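Side-chain contacts in possible thiol-disulfide isomerase (Cytophaga hutchinsonii, PDB 3HCZ), which probably rearranges or reduces disulfide bonds through a thioredoxin-like domain: residues 115-118 and 124-127; 31-36 and 139-144. All blocks are in the same frame, centred on the assembly; numbering follows the deposited sequence. Where two conformers were deposited one is given.

How the interactions relate
Both interactions reach one mixed sheet, in which strand 33-39 lies beside strand 114-118 and strand 124-127 forms the outer edge. Their centres are about 9 Å apart. Along the chain the order is 31-36, 115-118, 124-127, 139-144, so interaction 2 joins the early strand to the last helix while interaction 1 is the hairpin formed in between. The two meet directly: probable hydrogen bonds run from Leu-118 N to Thr-34 O and from Leu-36 N to Tyr-116 O, and Ile-125 CG2 packs on Tyr-141 OH. Helix 134-147, which follows the hairpin, packs on the face of the thioredoxin-like sheet that carries Val-117 and Ala-126.

Interaction 1: residues 115-118 and 124-127; sequences LYVL and IIAK
Val-117 holds CG1 anti to its backbone N (chi1 -179°), which brings that methyl against CG1 of Ile-125 at 3.7 Å; the Ile-125 branch, at chi1 60°, stands between its own N and carbonyl carbon. The two strands form the antiparallel beta hairpin at the edge of the thioredoxin-like sheet, and a classic beta bulge interrupts it, Ile-125 and Ala-126 both facing Val-117. The bonding shows the shift: Val-117 O accepts a firm bond from Ile-125 N (2.8 Å) and a weak one from Ala-126 N (3.3 Å), while Val-117 N donates to Ala-126 O at 3.0 Å. Beside this pair, Ala-126 CB fits against CB and CG2 of Val-117, on the face that helix 134-147 covers through Leu-134 and Phe-137.

On the other face, the ring of Tyr-116 meets Ile-124 CG2 at its edge and lies obliquely to Lys-127 CA, with CE1 near Lys-127 CB. The phenol oxygen is hydrogen-bonded with Arg-128 NE, and Lys-127 sends its NZ to the carbonyl of Leu-5. At the far end of that face, past the bulge, Leu-118 CD2 rests on Ile-124 CG1, 3.7 Å away.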
loop_
_atom_site.group_PDB
_atom_site.type_symbol
_atom_site.label_atom_id
_atom_site.label_comp_id
_atom_site.label_asym_id
_atom_site.label_seq_id
_atom_site.Cartn_x
_atom_site.Cartn_y
_atom_site.Cartn_z
ATOM N N LEU A 115 2.581 5.875 -2.339
ATOM C CA LEU A 115 3.165 4.530 -2.211
ATOM C C LEU A 115 4.426 4.532 -1.309
ATOM O O LEU A 115 5.335 5.390 -1.481
ATOM C CB LEU A 115 3.530 4.028 -3.630
ATOM C CG LEU A 115 4.045 2.598 -3.803
ATOM C CD1 LEU A 115 3.776 2.173 -5.218
ATOM C CD2 LEU A 115 5.562 2.542 -3.511
ATOM N N TYR A 116 4.471 3.618 -0.348
ATOM C CA TYR A 116 5.684 3.363 0.445
ATOM C C TYR A 116 6.116 1.940 0.228
ATOM O O TYR A 116 5.271 1.081 0.025
ATOM C CB TYR A 116 5.419 3.555 1.946
ATOM C CG TYR A 116 5.116 4.994 2.312
ATOM C CD1 TYR A 116 6.136 5.841 2.755
ATOM C CD2 TYR A 116 3.807 5.516 2.205
ATOM C CE1 TYR A 116 5.855 7.175 3.117
ATOM C CE2 TYR A 116 3.530 6.866 2.537
ATOM C CZ TYR A 116 4.558 7.678 2.998
ATOM O OH TYR A 116 4.359 9.014 3.332
ATOM N N VAL A 117 7.418 1.657 0.279
ATOM C CA VAL A 117 7.867 0.283 0.250
ATOM C C VAL A 117 8.408 0.003 1.650
ATOM O O VAL A 117 9.212 0.775 2.201
ATOM C CB VAL A 117 8.980 0.042 -0.823
ATOM C CG1 VAL A 117 9.407 -1.425 -0.851
ATOM C CG2 VAL A 117 8.457 0.498 -2.229
ATOM N N LEU A 118 7.963 -1.111 2.225
ATOM C CA LEU A 118 8.416 -1.509 3.562
ATOM C C LEU A 118 9.144 -2.842 3.458
ATOM O O LEU A 118 8.764 -3.691 2.645
ATOM C CB LEU A 118 7.210 -1.740 4.501
ATOM C CG LEU A 118 6.133 -0.647 4.485
ATOM C CD1 LEU A 118 4.890 -0.944 5.360
ATOM C CD2 LEU A 118 6.749 0.753 4.848
ATOM N N ILE A 124 10.462 1.423 6.770
ATOM C CA ILE A 124 10.291 2.155 5.543
ATOM C C ILE A 124 11.603 2.132 4.760
ATOM O O ILE A 124 12.650 2.640 5.252
ATOM C CB ILE A 124 9.861 3.633 5.844
ATOM C CG1 ILE A 124 8.444 3.652 6.484
ATOM C CG2 ILE A 124 9.897 4.501 4.534
ATOM C CD1 ILE A 124 8.153 4.962 7.228
ATOM N N ILE A 125 11.553 1.602 3.537
ATOM C CA ILE A 125 12.794 1.560 2.695
ATOM C C ILE A 125 12.708 2.433 1.422
ATOM O O ILE A 125 13.733 2.743 0.810
ATOM C CB ILE A 125 13.245 0.112 2.342
ATOM C CG1 ILE A 125 12.156 -0.656 1.564
ATOM C CG2 ILE A 125 13.607 -0.664 3.648
ATOM C CD1 ILE A 125 12.643 -2.079 1.102
ATOM N N ALA A 126 11.503 2.882 1.093
ATOM C CA ALA A 126 11.255 3.819 0.011
ATOM C C ALA A 126 9.996 4.651 0.336
ATOM O O ALA A 126 9.014 4.132 0.864
ATOM C CB ALA A 126 11.134 3.103 -1.348
ATOM N N LYS A 127 10.060 5.958 0.087
ATOM C CA LYS A 127 8.946 6.865 0.442
ATOM C C LYS A 127 8.383 7.561 -0.794
ATOM O O LYS A 127 9.104 8.274 -1.462
ATOM C CB LYS A 127 9.414 8.026 1.353
ATOM C CG LYS A 127 10.074 7.635 2.671
ATOM C CD LYS A 127 10.189 8.900 3.588
ATOM C CE LYS A 127 11.533 9.561 3.442
ATOM N NZ LYS A 127 11.808 10.588 4.513
#

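Interaction 2: residues 31-36 and 139-144; sequences AKYTIL and VQYEKS. With SO4 (sulfate ion), chain E.
Tyr-33 OH donates to Glu-142 OE2 across 2.5 Å, a short bond that is received on the anti lone pair of the carboxylate oxygen. The phenol ring and the carboxylate plane are 25° apart, so the acid comes to the ring edge almost flat. Lys-32, whose chain runs against that of Glu-142, brings NZ to the same OE2 roughly at right angles to the phenol bond, at 3.4 Å, as a weak hydrogen bond within a salt bridge. One oxygen thus serves two donors, and the positive charge nearby would probably favour the ionised acid.

Tyr-141, one residue earlier on the helix, meets the phenol edge to edge: its CE2 lies 3.9 Å from Tyr-33 CE1, near the plane of the Tyr-33 ring, and Tyr-33 OH sits at the rim of the Tyr-141 ring. An alanine in place of Tyr-33 would remove both meetings, and Glu-142 would probably lose the short bond and keep, of the two donors described, the weak lysine one, while the Tyr-141 ring lost a neighbour.

In the thioredoxin-like fold, this joins the start of a central strand, 33-39, to the C-terminal helix packed on the sheet. Ile-125 of the edge strand touches both tyrosines. Tyr-33 is fixed by backbone hydrogen bonds with Gly-64 and Gln-66.

Further out, Lys-32 is extended throughout, with CG anti to the backbone N (chi1 175°), which carries NZ across to the helix. Its backbone N donates a hydrogen bond to sulfate O4 at 2.8 Å, the ion probably coming from the crystallisation liquor.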
loop_
_atom_site.group_PDB
_atom_site.type_symbol
_atom_site.label_atom_id
_atom_site.label_comp_id
_atom_site.label_asym_id
_atom_site.label_seq_id
_atom_site.Cartn_x
_atom_site.Cartn_y
_atom_site.Cartn_z
ATOM N N ALA A 31 5.261 -10.781 4.748
ATOM C CA ALA A 31 5.763 -10.681 3.380
ATOM C C ALA A 31 7.195 -10.135 3.404
ATOM O O ALA A 31 7.535 -9.298 4.250
ATOM C CB ALA A 31 4.844 -9.696 2.549
ATOM N N LYS A 32 8.017 -10.581 2.460
ATOM C CA LYS A 32 9.375 -10.093 2.348
ATOM C C LYS A 32 9.370 -8.558 2.134
ATOM O O LYS A 32 10.217 -7.828 2.714
ATOM C CB LYS A 32 10.110 -10.802 1.204
ATOM C CG LYS A 32 11.497 -10.251 0.967
ATOM C CD LYS A 32 12.220 -11.058 -0.088
ATOM C CE LYS A 32 13.643 -10.617 -0.136
ATOM N NZ LYS A 32 14.355 -11.193 -1.302
ATOM N N TYR A 33 8.436 -8.059 1.301
ATOM C CA TYR A 33 8.266 -6.597 1.120
ATOM C C TYR A 33 6.784 -6.355 1.139
ATOM O O TYR A 33 6.033 -7.171 0.583
ATOM C CB TYR A 33 8.722 -6.076 -0.247
ATOM C CG TYR A 33 10.180 -6.248 -0.448
ATOM C CD1 TYR A 33 11.100 -5.451 0.244
ATOM C CD2 TYR A 33 10.656 -7.232 -1.309
ATOM C CE1 TYR A 33 12.516 -5.663 0.067
ATOM C CE2 TYR A 33 12.045 -7.436 -1.487
ATOM C CZ TYR A 33 12.951 -6.633 -0.799
ATOM O OH TYR A 33 14.318 -6.846 -0.982
ATOM N N THR A 34 6.377 -5.270 1.794
ATOM C CA THR A 34 4.992 -4.799 1.729
ATOM C C THR A 34 4.971 -3.443 1.048
ATOM O O THR A 34 5.677 -2.510 1.472
ATOM C CB THR A 34 4.312 -4.650 3.123
ATOM O OG1 THR A 34 4.372 -5.895 3.805
ATOM C CG2 THR A 34 2.797 -4.167 2.987
ATOM N N ILE A 35 4.163 -3.329 -0.008
ATOM C CA ILE A 35 3.923 -2.062 -0.659
ATOM C C ILE A 35 2.706 -1.432 0.040
ATOM O O ILE A 35 1.600 -1.983 -0.020
ATOM C CB ILE A 35 3.652 -2.253 -2.179
ATOM C CG1 ILE A 35 4.698 -3.174 -2.834
ATOM C CG2 ILE A 35 3.557 -0.897 -2.900
ATOM C CD1 ILE A 35 6.143 -2.763 -2.580
ATOM N N LEU A 36 2.921 -0.318 0.710
ATOM C CA LEU A 36 1.857 0.353 1.340
ATOM C C LEU A 36 1.304 1.343 0.307
ATOM O O LEU A 36 2.004 2.266 -0.111
ATOM C CB LEU A 36 2.359 1.007 2.638
ATOM C CG LEU A 36 1.382 1.879 3.394
ATOM C CD1 LEU A 36 -0.004 1.157 3.665
ATOM C CD2 LEU A 36 2.106 2.225 4.715
ATOM N N VAL A 139 15.968 -3.673 -7.110
ATOM C CA VAL A 139 17.315 -4.134 -7.512
ATOM C C VAL A 139 18.395 -3.439 -6.707
ATOM O O VAL A 139 19.264 -4.106 -6.141
ATOM C CB VAL A 139 17.613 -3.998 -9.023
ATOM C CG1 VAL A 139 19.035 -4.463 -9.303
ATOM C CG2 VAL A 139 16.652 -4.841 -9.829
ATOM N N GLN A 140 18.339 -2.111 -6.633
ATOM C CA GLN A 140 19.413 -1.340 -5.997
ATOM C C GLN A 140 19.437 -1.590 -4.496
ATOM O O GLN A 140 20.513 -1.716 -3.894
ATOM C CB GLN A 140 19.290 0.178 -6.249
ATOM C CG GLN A 140 19.144 0.663 -7.731
ATOM C CD GLN A 140 19.958 -0.127 -8.766
ATOM O OE1 GLN A 140 19.399 -0.601 -9.772
ATOM N NE2 GLN A 140 21.273 -0.271 -8.530
ATOM N N TYR A 141 18.244 -1.666 -3.906
ATOM C CA TYR A 141 18.085 -1.941 -2.470
ATOM C C TYR A 141 18.764 -3.258 -2.107
ATOM O O TYR A 141 19.588 -3.311 -1.171
ATOM C CB TYR A 141 16.614 -2.004 -2.078
ATOM C CG TYR A 141 16.440 -2.363 -0.625
ATOM C CD1 TYR A 141 16.736 -1.440 0.379
ATOM C CD2 TYR A 141 15.998 -3.636 -0.245
ATOM C CE1 TYR A 141 16.589 -1.768 1.728
ATOM C CE2 TYR A 141 15.841 -3.981 1.111
ATOM C CZ TYR A 141 16.148 -3.043 2.077
ATOM O OH TYR A 141 15.994 -3.368 3.393
ATOM N N GLU A 142 18.472 -4.305 -2.869
ATOM C CA GLU A 142 19.058 -5.596 -2.541
ATOM C C GLU A 142 20.577 -5.598 -2.727
ATOM O O GLU A 142 21.287 -6.138 -1.875
ATOM C CB GLU A 142 18.354 -6.746 -3.250
ATOM C CG GLU A 142 16.877 -6.789 -2.852
ATOM C CD GLU A 142 16.219 -8.038 -3.290
ATOM O OE1 GLU A 142 16.856 -8.790 -4.048
ATOM O OE2 GLU A 142 15.073 -8.289 -2.881
ATOM N N LYS A 143 21.075 -4.943 -3.777
ATOM C CA LYS A 143 22.518 -4.816 -3.963
ATOM C C LYS A 143 23.142 -4.126 -2.744
ATOM O O LYS A 143 24.229 -4.513 -2.291
ATOM C CB LYS A 143 22.860 -4.056 -5.250
ATOM C CG LYS A 143 22.336 -4.687 -6.542
ATOM C CD LYS A 143 22.524 -6.202 -6.587
ATOM C CE LYS A 143 21.277 -6.939 -6.115
ATOM N NZ LYS A 143 20.065 -6.544 -6.895
ATOM N N SER A 144 22.446 -3.120 -2.212
ATOM C CA SER A 144 22.906 -2.347 -1.046
ATOM C C SER A 144 23.013 -3.148 0.260
ATOM O O SER A 144 23.781 -2.787 1.150
ATOM C CB SER A 144 22.015 -1.120 -0.819
ATOM O OG SER A 144 20.812 -1.479 -0.144
HETATM S S SO4 E . 6.631 -14.344 1.408
HETATM O O1 SO4 E . 7.372 -15.390 0.709
HETATM O O2 SO4 E . 5.450 -13.999 0.618
HETATM O O3 SO4 E . 6.172 -14.864 2.695
HETATM O O4 SO4 E . 7.471 -13.164 1.612
#